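Local coordinates for protein kinase domain-containing protein (Chaetomium thermophilum, PDB 6Z3U) that probably phosphorylates serine and threonine residues of other proteins with ATP, including the RNA polymerase II tail, as the cyclin-dependent kinase subunit of the CAK complex, at residues M134-D137 and A138-L142; V256-R259 and W260-P263; G353-G356 and V357-L360; T373-E376 and M377-R381. All blocks are in the same frame, centred on the assembly; numbering follows the deposited sequence.

Interaction 1. Residues M134-D137 and A138-L142; sequences MAPD and AVREL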
ATOM      1  N   MET B 134     -10.456  -3.792  12.056  1.00 53.86           N
ATOM      2  CA  MET B 134     -10.100  -4.500  10.832  1.00 50.28           C
ATOM      3  C   MET B 134      -8.720  -5.137  10.962  1.00 42.44           C
ATOM      4  O   MET B 134      -7.764  -4.495  11.407  1.00 45.76           O
ATOM      5  CB  MET B 134     -10.130  -3.539   9.642  1.00 42.59           C
ATOM      6  CG  MET B 134     -10.002  -4.237   8.294  1.00 39.32           C
ATOM      7  SD  MET B 134     -10.315  -3.187   6.857  1.00 50.56           S
ATOM      8  CE  MET B 134     -11.816  -2.329   7.337  1.00 35.89           C
ATOM      9  N   ALA B 135      -8.620  -6.400  10.554  1.00 48.45           N
ATOM     10  CA  ALA B 135      -7.379  -7.141  10.715  1.00 45.48           C
ATOM     11  C   ALA B 135      -6.315  -6.638   9.739  1.00 39.76           C
ATOM     12  O   ALA B 135      -6.631  -6.219   8.621  1.00 30.96           O
ATOM     13  CB  ALA B 135      -7.618  -8.632  10.496  1.00 37.30           C
ATOM     14  N   PRO B 136      -5.037  -6.686  10.134  1.00 39.22           N
ATOM     15  CA  PRO B 136      -3.986  -6.172   9.236  1.00 34.79           C
ATOM     16  C   PRO B 136      -3.883  -6.931   7.926  1.00 30.60           C
ATOM     17  O   PRO B 136      -3.601  -6.321   6.887  1.00 31.10           O
ATOM     18  CB  PRO B 136      -2.706  -6.308  10.079  1.00 32.31           C
ATOM     19  CG  PRO B 136      -3.039  -7.278  11.161  1.00 32.64           C
ATOM     20  CD  PRO B 136      -4.498  -7.128  11.431  1.00 38.39           C
ATOM     21  N   ASP B 137      -4.099  -8.247   7.937  1.00 29.63           N
ATOM     22  CA  ASP B 137      -4.050  -8.999   6.689  1.00 28.17           C
ATOM     23  C   ASP B 137      -5.113  -8.518   5.713  1.00 33.09           C
ATOM     24  O   ASP B 137      -4.909  -8.574   4.495  1.00 27.54           O
ATOM     25  CB  ASP B 137      -4.215 -10.493   6.970  1.00 34.61           C
ATOM     26  CG  ASP B 137      -5.454 -10.800   7.788  1.00 40.80           C
ATOM     27  OD1 ASP B 137      -6.055  -9.852   8.333  1.00 49.19           O
ATOM     28  OD2 ASP B 137      -5.825 -11.987   7.891  1.00 55.19           O
ATOM     29  N   ALA B 138      -6.251  -8.043   6.222  1.00 39.19           N
ATOM     30  CA  ALA B 138      -7.288  -7.510   5.346  1.00 29.43           C
ATOM     31  C   ALA B 138      -6.880  -6.158   4.776  1.00 31.76           C
ATOM     32  O   ALA B 138      -7.013  -5.915   3.571  1.00 35.78           O
ATOM     33  CB  ALA B 138      -8.608  -7.394   6.110  1.00 37.97           C
ATOM     34  N   VAL B 139      -6.373  -5.265   5.629  1.00 31.66           N
ATOM     35  CA  VAL B 139      -5.959  -3.944   5.165  1.00 28.77           C
ATOM     36  C   VAL B 139      -4.833  -4.062   4.146  1.00 31.93           C
ATOM     37  O   VAL B 139      -4.827  -3.370   3.121  1.00 28.31           O
ATOM     38  CB  VAL B 139      -5.543  -3.073   6.364  1.00 29.26           C
ATOM     39  CG1 VAL B 139      -4.924  -1.780   5.886  1.00 31.09           C
ATOM     40  CG2 VAL B 139      -6.738  -2.797   7.252  1.00 33.58           C
ATOM     41  N   ARG B 140      -3.860  -4.937   4.412  1.00 32.02           N
ATOM     42  CA  ARG B 140      -2.711  -5.066   3.522  1.00 26.22           C
ATOM     43  C   ARG B 140      -3.128  -5.604   2.160  1.00 33.89           C
ATOM     44  O   ARG B 140      -2.716  -5.076   1.120  1.00 38.03           O
ATOM     45  CB  ARG B 140      -1.654  -5.968   4.161  1.00 26.22           C
ATOM     46  CG  ARG B 140      -0.885  -5.307   5.295  1.00 27.18           C
ATOM     47  CD  ARG B 140      -0.151  -6.316   6.162  1.00 26.18           C
ATOM     48  NE  ARG B 140       0.697  -5.654   7.149  1.00 26.49           N
ATOM     49  CZ  ARG B 140       1.063  -6.187   8.311  1.00 28.89           C
ATOM     50  NH1 ARG B 140       0.647  -7.399   8.657  1.00 27.23           N
ATOM     51  NH2 ARG B 140       1.843  -5.500   9.135  1.00 37.64           N
ATOM     52  N   GLU B 141      -3.938  -6.665   2.142  1.00 28.52           N
ATOM     53  CA  GLU B 141      -4.392  -7.218   0.872  1.00 25.91           C
ATOM     54  C   GLU B 141      -5.143  -6.168   0.064  1.00 26.21           C
ATOM     55  O   GLU B 141      -4.916  -6.009  -1.140  1.00 30.69           O
ATOM     56  CB  GLU B 141      -5.275  -8.444   1.117  1.00 38.43           C
ATOM     57  CG  GLU B 141      -4.521  -9.675   1.611  1.00 40.85           C
ATOM     58  CD  GLU B 141      -4.851 -10.926   0.817  1.00 32.08           C
ATOM     59  OE1 GLU B 141      -5.945 -11.492   1.026  1.00 41.78           O
ATOM     60  OE2 GLU B 141      -4.012 -11.348  -0.008  1.00 28.30           O
ATOM     61  N   LEU B 142      -6.040  -5.430   0.718  1.00 27.83           N
ATOM     62  CA  LEU B 142      -6.832  -4.428   0.013  1.00 33.45           C
ATOM     63  C   LEU B 142      -5.943  -3.363  -0.614  1.00 33.17           C
ATOM     64  O   LEU B 142      -6.213  -2.890  -1.725  1.00 35.04           O
ATOM     65  CB  LEU B 142      -7.833  -3.797   0.981  1.00 33.40           C
ATOM     66  CG  LEU B 142      -9.175  -3.333   0.416  1.00 29.05           C
ATOM     67  CD1 LEU B 142      -9.820  -4.425  -0.416  1.00 34.14           C
ATOM     68  CD2 LEU B 142     -10.098  -2.915   1.551  1.00 30.03           C
TER
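Met134 and Val139 touch where the chain enters helix 136-148. SD of Met134 lies 3.6 Å from CG2 of Val139, and the two side chains meet at a slant. Met134 has its CG anti to the backbone N (chi1 -170°). This carries the thioether along the first turn, where CG also comes within 4.1 Å of Ala138 CB. The second meeting is between Pro136 and Arg140, one turn apart. The Arg140 chain stays extended from CG to NE and runs back past Pro136 O. Pro136 CB then sits over one face of the guanidinium, toward its rim, 3.8 Å from NH1 of Arg140. Asp137 is turned differently. Its CG sits between its own N and carbonyl carbon (chi1 53°), and OD1 reaches Ala138 N at 2.8 Å in a weak, bent bond. Ala135 is the N-cap, and its O takes a straighter bond from Val139 N at 3.2 Å. Glu141 forms a salt bridge with Lys122, predicted to bind ATP, and accepts from Phe239 N of the DFG motif, consistent with the inward helix C of active kinases. Phe150 of the cyclin subunit packs on both Pro136 and Arg140. On the helix side facing the N-lobe sheet, Leu142 rests on Leu168 and Leu170 of strand 168-172.

Interaction 2. Residues V256-R259 and W260-P263; sequences VITR and WYRP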
ATOM      1  N   VAL B 256       8.298 -11.903  10.397  1.00 26.12           N
ATOM      2  CA  VAL B 256       7.614 -12.081   9.122  1.00 25.12           C
ATOM      3  C   VAL B 256       8.259 -13.254   8.392  1.00 24.16           C
ATOM      4  O   VAL B 256       9.352 -13.705   8.737  1.00 34.12           O
ATOM      5  CB  VAL B 256       7.653 -10.810   8.246  1.00 24.52           C
ATOM      6  CG1 VAL B 256       6.633  -9.795   8.736  1.00 24.97           C
ATOM      7  CG2 VAL B 256       9.043 -10.207   8.241  1.00 33.83           C
ATOM      8  N   ILE B 257       7.566 -13.738   7.363  1.00 24.88           N
ATOM      9  CA  ILE B 257       8.021 -14.876   6.570  1.00 28.69           C
ATOM     10  C   ILE B 257       7.964 -16.141   7.415  1.00 22.64           C
ATOM     11  O   ILE B 257       8.486 -16.179   8.536  1.00 24.33           O
ATOM     12  CB  ILE B 257       9.446 -14.669   6.024  1.00 22.69           C
ATOM     13  CG1 ILE B 257       9.589 -13.295   5.368  1.00 24.59           C
ATOM     14  CG2 ILE B 257       9.782 -15.750   5.012  1.00 24.16           C
ATOM     15  CD1 ILE B 257      10.994 -13.001   4.875  1.00 23.48           C
ATOM     16  N   THR B 258       7.347 -17.188   6.877  1.00 22.06           N
ATOM     17  CA  THR B 258       7.323 -18.471   7.565  1.00 23.35           C
ATOM     18  C   THR B 258       8.747 -18.912   7.892  1.00 33.67           C
ATOM     19  O   THR B 258       9.681 -18.667   7.125  1.00 40.44           O
ATOM     20  CB  THR B 258       6.616 -19.517   6.705  1.00 25.23           C
ATOM     21  OG1 THR B 258       5.302 -19.053   6.374  1.00 23.04           O
ATOM     22  CG2 THR B 258       6.508 -20.840   7.452  1.00 29.16           C
ATOM     23  N   ARG B 259       8.905 -19.562   9.049  1.00 30.75           N
ATOM     24  CA  ARG B 259      10.237 -19.873   9.560  1.00 24.58           C
ATOM     25  C   ARG B 259      11.111 -20.529   8.498  1.00 25.99           C
ATOM     26  O   ARG B 259      12.224 -20.066   8.222  1.00 33.03           O
ATOM     27  CB  ARG B 259      10.128 -20.788  10.784  1.00 28.05           C
ATOM     28  CG  ARG B 259      11.453 -20.998  11.501  1.00 31.68           C
ATOM     29  CD  ARG B 259      11.342 -21.989  12.651  1.00 39.18           C
ATOM     30  NE  ARG B 259      10.281 -21.642  13.594  1.00 43.01           N
ATOM     31  CZ  ARG B 259       9.106 -22.262  13.679  1.00 42.49           C
ATOM     32  NH1 ARG B 259       8.217 -21.858  14.575  1.00 50.40           N
ATOM     33  NH2 ARG B 259       8.815 -23.286  12.885  1.00 42.03           N
ATOM     34  N   TRP B 260      10.618 -21.605   7.884  1.00 27.71           N
ATOM     35  CA  TRP B 260      11.433 -22.376   6.951  1.00 23.81           C
ATOM     36  C   TRP B 260      11.984 -21.529   5.812  1.00 26.40           C
ATOM     37  O   TRP B 260      12.961 -21.935   5.173  1.00 34.79           O
ATOM     38  CB  TRP B 260      10.613 -23.534   6.381  1.00 23.64           C
ATOM     39  CG  TRP B 260      10.118 -24.492   7.420  1.00 28.89           C
ATOM     40  CD1 TRP B 260      10.415 -24.485   8.753  1.00 32.85           C
ATOM     41  CD2 TRP B 260       9.227 -25.597   7.216  1.00 26.41           C
ATOM     42  NE1 TRP B 260       9.772 -25.520   9.388  1.00 34.65           N
ATOM     43  CE2 TRP B 260       9.034 -26.215   8.467  1.00 25.31           C
ATOM     44  CE3 TRP B 260       8.576 -26.121   6.097  1.00 26.33           C
ATOM     45  CZ2 TRP B 260       8.217 -27.329   8.630  1.00 26.35           C
ATOM     46  CZ3 TRP B 260       7.765 -27.229   6.261  1.00 28.27           C
ATOM     47  CH2 TRP B 260       7.594 -27.821   7.518  1.00 26.73           C
ATOM     48  N   TYR B 261      11.375 -20.377   5.534  1.00 25.68           N
ATOM     49  CA  TYR B 261      11.802 -19.503   4.449  1.00 25.30           C
ATOM     50  C   TYR B 261      12.325 -18.165   4.959  1.00 29.40           C
ATOM     51  O   TYR B 261      12.582 -17.264   4.153  1.00 28.25           O
ATOM     52  CB  TYR B 261      10.642 -19.284   3.474  1.00 27.69           C
ATOM     53  CG  TYR B 261       9.954 -20.574   3.080  1.00 26.53           C
ATOM     54  CD1 TYR B 261       8.945 -21.111   3.870  1.00 20.65           C
ATOM     55  CD2 TYR B 261      10.328 -21.264   1.936  1.00 31.59           C
ATOM     56  CE1 TYR B 261       8.321 -22.289   3.527  1.00 20.33           C
ATOM     57  CE2 TYR B 261       9.706 -22.449   1.583  1.00 24.38           C
ATOM     58  CZ  TYR B 261       8.704 -22.954   2.385  1.00 20.03           C
ATOM     59  OH  TYR B 261       8.078 -24.128   2.048  1.00 25.67           O
ATOM     60  N   ARG B 262      12.501 -18.023   6.278  1.00 33.34           N
ATOM     61  CA  ARG B 262      12.929 -16.757   6.869  1.00 27.26           C
ATOM     62  C   ARG B 262      14.427 -16.568   6.656  1.00 25.78           C
ATOM     63  O   ARG B 262      15.204 -17.490   6.924  1.00 26.33           O
ATOM     64  CB  ARG B 262      12.633 -16.735   8.366  1.00 30.34           C
ATOM     65  CG  ARG B 262      12.539 -15.340   8.966  1.00 25.03           C
ATOM     66  CD  ARG B 262      12.511 -15.382  10.490  1.00 30.43           C
ATOM     67  NE  ARG B 262      11.558 -16.344  11.036  1.00 25.68           N
ATOM     68  CZ  ARG B 262      10.247 -16.152  11.131  1.00 25.34           C
ATOM     69  NH1 ARG B 262       9.703 -15.021  10.710  1.00 35.11           N
ATOM     70  NH2 ARG B 262       9.481 -17.100  11.651  1.00 32.31           N
ATOM     71  N   PRO B 263      14.873 -15.404   6.192  1.00 24.69           N
ATOM     72  CA  PRO B 263      16.311 -15.197   5.990  1.00 25.42           C
ATOM     73  C   PRO B 263      17.027 -15.044   7.318  1.00 30.90           C
ATOM     74  O   PRO B 263      16.392 -14.778   8.349  1.00 33.43           O
ATOM     75  CB  PRO B 263      16.371 -13.902   5.167  1.00 27.71           C
ATOM     76  CG  PRO B 263      15.136 -13.171   5.540  1.00 27.43           C
ATOM     77  CD  PRO B 263      14.087 -14.220   5.797  1.00 25.94           C
TER
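Ile257 and Pro263 touch through apolar atoms. CD1 of Ile257 lies 3.5 Å from CD of Pro263, and the two side chains cross at about a right angle. CG2 of Ile257 packs on Tyr261 CB at 3.9 Å. CB of Thr258 comes to the edge of the Tyr261 ring, near its plane, 4.0 Å from CD1. The backbone bonds form a short 3-10 turn. Tyr261 N donates to Thr258 O at 2.9 Å, and Arg262 N donates to Arg259 O at 2.8 Å with a straight N-H (169°). The third group is the arginines. Arg262 bends at chi3 (-48°), which folds its guanidinium back over the chain. Ile257 O lies over one face of that guanidinium, but the fine placement of the group is doubtful. Arg259 CB packs beside it. The segment closes the activation loop. Pro263 is the first residue of the Pro-Pro-Glu that stands for the kinase APE motif. Thr258 OG1 is hydrogen-bonded to Asp220, the predicted proton acceptor. Arg259 forms a salt bridge with Glu301, and Arg262 makes a long, weak ion pair with the same carboxylate. Glu301 probably offsets the two neighbouring positive charges, while the turn sets the Thr258 hydroxyl beside the predicted catalytic base.

Interaction 3. Residues G353-G356 and V357-L360; sequences GSEG and VDLL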
ATOM      1  N   GLY B 353      21.464 -28.044 -13.110  1.00 26.29           N
ATOM      2  CA  GLY B 353      22.709 -27.770 -13.795  1.00 27.44           C
ATOM      3  C   GLY B 353      23.538 -26.707 -13.109  1.00 32.62           C
ATOM      4  O   GLY B 353      23.140 -26.079 -12.124  1.00 41.33           O
ATOM      5  N   SER B 354      24.733 -26.496 -13.664  1.00 30.30           N
ATOM      6  CA  SER B 354      25.665 -25.548 -13.063  1.00 30.77           C
ATOM      7  C   SER B 354      25.055 -24.155 -12.993  1.00 30.85           C
ATOM      8  O   SER B 354      25.062 -23.513 -11.937  1.00 41.28           O
ATOM      9  CB  SER B 354      26.973 -25.527 -13.855  1.00 41.83           C
ATOM     10  OG  SER B 354      26.731 -25.317 -15.235  1.00 54.54           O
ATOM     11  N   GLU B 355      24.498 -23.678 -14.108  1.00 29.13           N
ATOM     12  CA  GLU B 355      23.934 -22.332 -14.124  1.00 30.81           C
ATOM     13  C   GLU B 355      22.747 -22.215 -13.180  1.00 35.13           C
ATOM     14  O   GLU B 355      22.529 -21.155 -12.582  1.00 35.61           O
ATOM     15  CB  GLU B 355      23.529 -21.949 -15.547  1.00 38.53           C
ATOM     16  CG  GLU B 355      24.711 -21.691 -16.476  1.00 47.86           C
ATOM     17  CD  GLU B 355      25.472 -20.423 -16.135  1.00 38.33           C
ATOM     18  OE1 GLU B 355      26.608 -20.263 -16.632  1.00 39.21           O
ATOM     19  OE2 GLU B 355      24.942 -19.597 -15.362  1.00 33.57           O
ATOM     20  N   GLY B 356      21.962 -23.283 -13.037  1.00 41.33           N
ATOM     21  CA  GLY B 356      20.862 -23.246 -12.090  1.00 34.10           C
ATOM     22  C   GLY B 356      21.349 -23.179 -10.657  1.00 33.87           C
ATOM     23  O   GLY B 356      20.851 -22.381  -9.859  1.00 36.61           O
ATOM     24  N   VAL B 357      22.347 -23.996 -10.316  1.00 29.51           N
ATOM     25  CA  VAL B 357      22.895 -23.956  -8.965  1.00 33.69           C
ATOM     26  C   VAL B 357      23.635 -22.648  -8.730  1.00 34.72           C
ATOM     27  O   VAL B 357      23.749 -22.186  -7.587  1.00 42.39           O
ATOM     28  CB  VAL B 357      23.797 -25.180  -8.725  1.00 35.11           C
ATOM     29  CG1 VAL B 357      24.596 -25.015  -7.440  1.00 31.80           C
ATOM     30  CG2 VAL B 357      22.953 -26.446  -8.679  1.00 26.76           C
ATOM     31  N   ASP B 358      24.139 -22.020  -9.793  1.00 35.90           N
ATOM     32  CA  ASP B 358      24.722 -20.690  -9.651  1.00 32.29           C
ATOM     33  C   ASP B 358      23.676 -19.707  -9.143  1.00 28.18           C
ATOM     34  O   ASP B 358      23.925 -18.942  -8.206  1.00 37.97           O
ATOM     35  CB  ASP B 358      25.299 -20.230 -10.989  1.00 41.34           C
ATOM     36  CG  ASP B 358      26.002 -18.890 -10.898  1.00 39.50           C
ATOM     37  OD1 ASP B 358      27.074 -18.823 -10.265  1.00 51.54           O
ATOM     38  OD2 ASP B 358      25.490 -17.902 -11.466  1.00 42.32           O
ATOM     39  N   LEU B 359      22.488 -19.725  -9.749  1.00 30.00           N
ATOM     40  CA  LEU B 359      21.409 -18.848  -9.304  1.00 29.79           C
ATOM     41  C   LEU B 359      20.984 -19.180  -7.878  1.00 26.10           C
ATOM     42  O   LEU B 359      20.826 -18.286  -7.041  1.00 29.99           O
ATOM     43  CB  LEU B 359      20.222 -18.964 -10.261  1.00 31.78           C
ATOM     44  CG  LEU B 359      19.011 -18.076  -9.978  1.00 24.57           C
ATOM     45  CD1 LEU B 359      19.413 -16.623 -10.039  1.00 25.21           C
ATOM     46  CD2 LEU B 359      17.886 -18.369 -10.957  1.00 24.06           C
ATOM     47  N   LEU B 360      20.783 -20.468  -7.587  1.00 24.91           N
ATOM     48  CA  LEU B 360      20.383 -20.874  -6.243  1.00 24.45           C
ATOM     49  C   LEU B 360      21.360 -20.346  -5.202  1.00 25.19           C
ATOM     50  O   LEU B 360      20.956 -19.795  -4.171  1.00 29.87           O
ATOM     51  CB  LEU B 360      20.297 -22.398  -6.163  1.00 24.22           C
ATOM     52  CG  LEU B 360      19.322 -23.049  -5.174  1.00 23.50           C
ATOM     53  CD1 LEU B 360      19.932 -24.337  -4.619  1.00 23.86           C
ATOM     54  CD2 LEU B 360      18.908 -22.132  -4.040  1.00 24.42           C
TER
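Asp358 lies against the preceding turn of an alpha-helix, 353-363, which corresponds to helix H of the kinase C-lobe. Its CB is 3.3 Å from Glu355 O and 3.4 Å from Ser354 O, so the side chain leaves between two backbone carbonyls. CG is then anti to the backbone N (chi1 -176°). The carboxylate ends among three partners: OD1 forms a salt bridge with Lys342, while OD2 forms one with Arg362, one turn on, and also meets His380. The same OD2 stands 4.3 Å from Glu355 OE2, a like charge. The basic partners of Asp358 probably ease that repulsion.

The other residues sort by face. Val357 places CG2 3.5 Å from Gly353 O, and its side chain packs on Tyr345, Met346 and Phe349 of helix 342-349. Leu359 turns the other way, to Trp382 and Trp383 of helix 381-384, and both Leu359 and Leu360 reach Phe286 of helix 276-291. The contact is structural packing away from the annotated sites. It ties helix 353-363 to three neighbouring helices.

Four backbone bonds of the i to i+4 kind hold the turn. Asp358 N donates to Ser354 O at 2.8 Å. The last bond runs from Leu360 N to Gly356 O at 3.0 Å and is nearly straight (169°).

Interaction 4. Residues T373-E376 and M377-R381; sequences TARE and MLEHR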
ATOM      1  N   THR B 373      19.627  -9.580  -6.363  1.00 28.68           N
ATOM      2  CA  THR B 373      18.350  -8.882  -6.386  1.00 29.14           C
ATOM      3  C   THR B 373      17.413  -9.531  -7.402  1.00 29.46           C
ATOM      4  O   THR B 373      17.818 -10.349  -8.228  1.00 42.03           O
ATOM      5  CB  THR B 373      18.549  -7.407  -6.723  1.00 31.28           C
ATOM      6  OG1 THR B 373      18.968  -7.281  -8.089  1.00 36.10           O
ATOM      7  CG2 THR B 373      19.595  -6.792  -5.808  1.00 31.55           C
ATOM      8  N   ALA B 374      16.137  -9.149  -7.338  1.00 26.12           N
ATOM      9  CA  ALA B 374      15.161  -9.732  -8.254  1.00 24.87           C
ATOM     10  C   ALA B 374      15.454  -9.340  -9.698  1.00 27.88           C
ATOM     11  O   ALA B 374      15.350 -10.175 -10.604  1.00 37.06           O
ATOM     12  CB  ALA B 374      13.749  -9.312  -7.857  1.00 24.32           C
ATOM     13  N   ARG B 375      15.827  -8.079  -9.938  1.00 33.02           N
ATOM     14  CA  ARG B 375      16.175  -7.668 -11.295  1.00 27.39           C
ATOM     15  C   ARG B 375      17.400  -8.423 -11.792  1.00 30.08           C
ATOM     16  O   ARG B 375      17.405  -8.961 -12.905  1.00 34.19           O
ATOM     17  CB  ARG B 375      16.416  -6.159 -11.350  1.00 37.79           C
ATOM     18  CG  ARG B 375      17.266  -5.717 -12.538  1.00 36.75           C
ATOM     19  CD  ARG B 375      17.287  -4.199 -12.710  1.00 58.24           C
ATOM     20  NE  ARG B 375      16.089  -3.700 -13.387  1.00 73.08           N
ATOM     21  CZ  ARG B 375      15.115  -2.997 -12.808  1.00 80.25           C
ATOM     22  NH1 ARG B 375      15.172  -2.679 -11.519  1.00 72.78           N
ATOM     23  NH2 ARG B 375      14.074  -2.601 -13.532  1.00 67.73           N
ATOM     24  N   GLU B 376      18.450  -8.483 -10.972  1.00 31.12           N
ATOM     25  CA  GLU B 376      19.620  -9.270 -11.345  1.00 28.48           C
ATOM     26  C   GLU B 376      19.224 -10.711 -11.628  1.00 27.62           C
ATOM     27  O   GLU B 376      19.753 -11.344 -12.548  1.00 36.35           O
ATOM     28  CB  GLU B 376      20.665  -9.218 -10.232  1.00 28.94           C
ATOM     29  CG  GLU B 376      21.290  -7.853 -10.014  1.00 30.06           C
ATOM     30  CD  GLU B 376      22.130  -7.802  -8.752  1.00 33.93           C
ATOM     31  OE1 GLU B 376      22.002  -8.726  -7.922  1.00 36.04           O
ATOM     32  OE2 GLU B 376      22.915  -6.843  -8.586  1.00 34.59           O
ATOM     33  N   MET B 377      18.273 -11.234 -10.855  1.00 29.27           N
ATOM     34  CA  MET B 377      17.845 -12.616 -11.032  1.00 25.78           C
ATOM     35  C   MET B 377      17.286 -12.843 -12.429  1.00 26.16           C
ATOM     36  O   MET B 377      17.554 -13.877 -13.050  1.00 35.39           O
ATOM     37  CB  MET B 377      16.805 -12.958  -9.966  1.00 26.73           C
ATOM     38  CG  MET B 377      16.795 -14.411  -9.539  1.00 34.91           C
ATOM     39  SD  MET B 377      15.717 -14.690  -8.121  1.00 27.55           S
ATOM     40  CE  MET B 377      16.675 -13.885  -6.842  1.00 23.83           C
ATOM     41  N   LEU B 378      16.517 -11.882 -12.945  1.00 27.50           N
ATOM     42  CA  LEU B 378      15.874 -12.060 -14.241  1.00 35.68           C
ATOM     43  C   LEU B 378      16.859 -12.026 -15.402  1.00 35.01           C
ATOM     44  O   LEU B 378      16.563 -12.584 -16.462  1.00 40.07           O
ATOM     45  CB  LEU B 378      14.804 -10.988 -14.451  1.00 34.43           C
ATOM     46  CG  LEU B 378      13.538 -11.138 -13.607  1.00 36.09           C
ATOM     47  CD1 LEU B 378      12.643  -9.923 -13.779  1.00 41.00           C
ATOM     48  CD2 LEU B 378      12.782 -12.414 -13.977  1.00 38.12           C
ATOM     49  N   GLU B 379      18.011 -11.384 -15.235  1.00 32.33           N
ATOM     50  CA  GLU B 379      19.015 -11.320 -16.289  1.00 36.03           C
ATOM     51  C   GLU B 379      20.056 -12.429 -16.187  1.00 36.80           C
ATOM     52  O   GLU B 379      21.000 -12.448 -16.986  1.00 43.97           O
ATOM     53  CB  GLU B 379      19.696  -9.948 -16.266  1.00 40.59           C
ATOM     54  CG  GLU B 379      18.707  -8.791 -16.132  1.00 38.09           C
ATOM     55  CD  GLU B 379      19.225  -7.490 -16.718  1.00 46.22           C
ATOM     56  OE1 GLU B 379      20.032  -7.540 -17.670  1.00 57.33           O
ATOM     57  OE2 GLU B 379      18.822  -6.414 -16.226  1.00 44.36           O
ATOM     58  N   HIS B 380      19.904 -13.355 -15.243  1.00 33.32           N
ATOM     59  CA  HIS B 380      20.857 -14.444 -15.084  1.00 33.77           C
ATOM     60  C   HIS B 380      20.856 -15.349 -16.314  1.00 36.95           C
ATOM     61  O   HIS B 380      19.915 -15.362 -17.112  1.00 32.00           O
ATOM     62  CB  HIS B 380      20.527 -15.248 -13.827  1.00 29.79           C
ATOM     63  CG  HIS B 380      21.653 -16.109 -13.347  1.00 27.97           C
ATOM     64  ND1 HIS B 380      21.559 -17.481 -13.269  1.00 30.92           N
ATOM     65  CD2 HIS B 380      22.902 -15.793 -12.933  1.00 37.18           C
ATOM     66  CE1 HIS B 380      22.699 -17.974 -12.819  1.00 32.78           C
ATOM     67  NE2 HIS B 380      23.531 -16.971 -12.609  1.00 33.93           N
ATOM     68  N   ARG B 381      21.946 -16.111 -16.469  1.00 38.28           N
ATOM     69  CA  ARG B 381      22.089 -16.982 -17.630  1.00 40.75           C
ATOM     70  C   ARG B 381      21.206 -18.221 -17.561  1.00 41.56           C
ATOM     71  O   ARG B 381      20.940 -18.833 -18.602  1.00 43.10           O
ATOM     72  CB  ARG B 381      23.543 -17.438 -17.791  1.00 45.71           C
ATOM     73  CG  ARG B 381      24.512 -16.369 -18.269  1.00 62.55           C
ATOM     74  CD  ARG B 381      25.623 -16.991 -19.114  1.00 40.25           C
ATOM     75  NE  ARG B 381      26.811 -16.142 -19.193  1.00 45.26           N
ATOM     76  CZ  ARG B 381      26.958 -15.123 -20.039  1.00 56.44           C
ATOM     77  NH1 ARG B 381      28.079 -14.413 -20.036  1.00 50.92           N
ATOM     78  NH2 ARG B 381      25.990 -14.810 -20.889  1.00 56.65           N
TER
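Met377 N donates to Thr373 O at 2.8 Å, the first i to i+4 bond of helix 374-378. Thr373 is the N-cap, and with Glu376 it forms a capping box. OG1 of Thr373 accepts from Glu376 N at 3.2 Å (162°). The Glu376 chain is extended beyond CG and leads back to Thr373. There OE1 accepts from Thr373 N at 3.0 Å, with the donor above the carboxylate plane. Met377 sets CB 3.2 Å from Ala374 O, and its side chain packs on Ile279 of helix 276-291. Arg375 and Glu379 lie alongside each other and point the same way. Their flat ends are 78° apart, and Arg375 CG is 4.1 Å from Glu379 OE2. The charged atoms do not meet. Arg375 forms a salt bridge with Glu213. Phe6 of the RING-type subunit packs on Arg375, Leu378 and Glu379, so this part of the chain touches a partner of the complex. Farther along, Arg375 O takes two weak bonds, from Leu378 N at 3.1 Å and from Glu379 N at 3.4 Å. The chemistry therefore differs between the ends: side-chain acceptors satisfy N-H groups at the start, while the helical bonding weakens at the finish.

In the fold
The four contacts follow one another along the kinase domain. Interaction 1 lies in the N-lobe, and interactions 2 to 4 in the C-lobe. Interactions 1 and 2 lie near the active site. Their centres are about 20 Å apart and their nearest atoms about 6 Å, with no touch. Interaction 1 bears on the predicted ATP site, and interaction 2 on the predicted catalytic aspartate. Interactions 3 and 4 lie away from both sites, each centred about 22 Å from the centre of interaction 2. They touch each other, with centres about 12 Å apart. Asp358 OD2 is 2.5 Å from His380 NE2, a probable hydrogen bond, and Leu359 CD1 packs on Met377 CG at 3.5 Å.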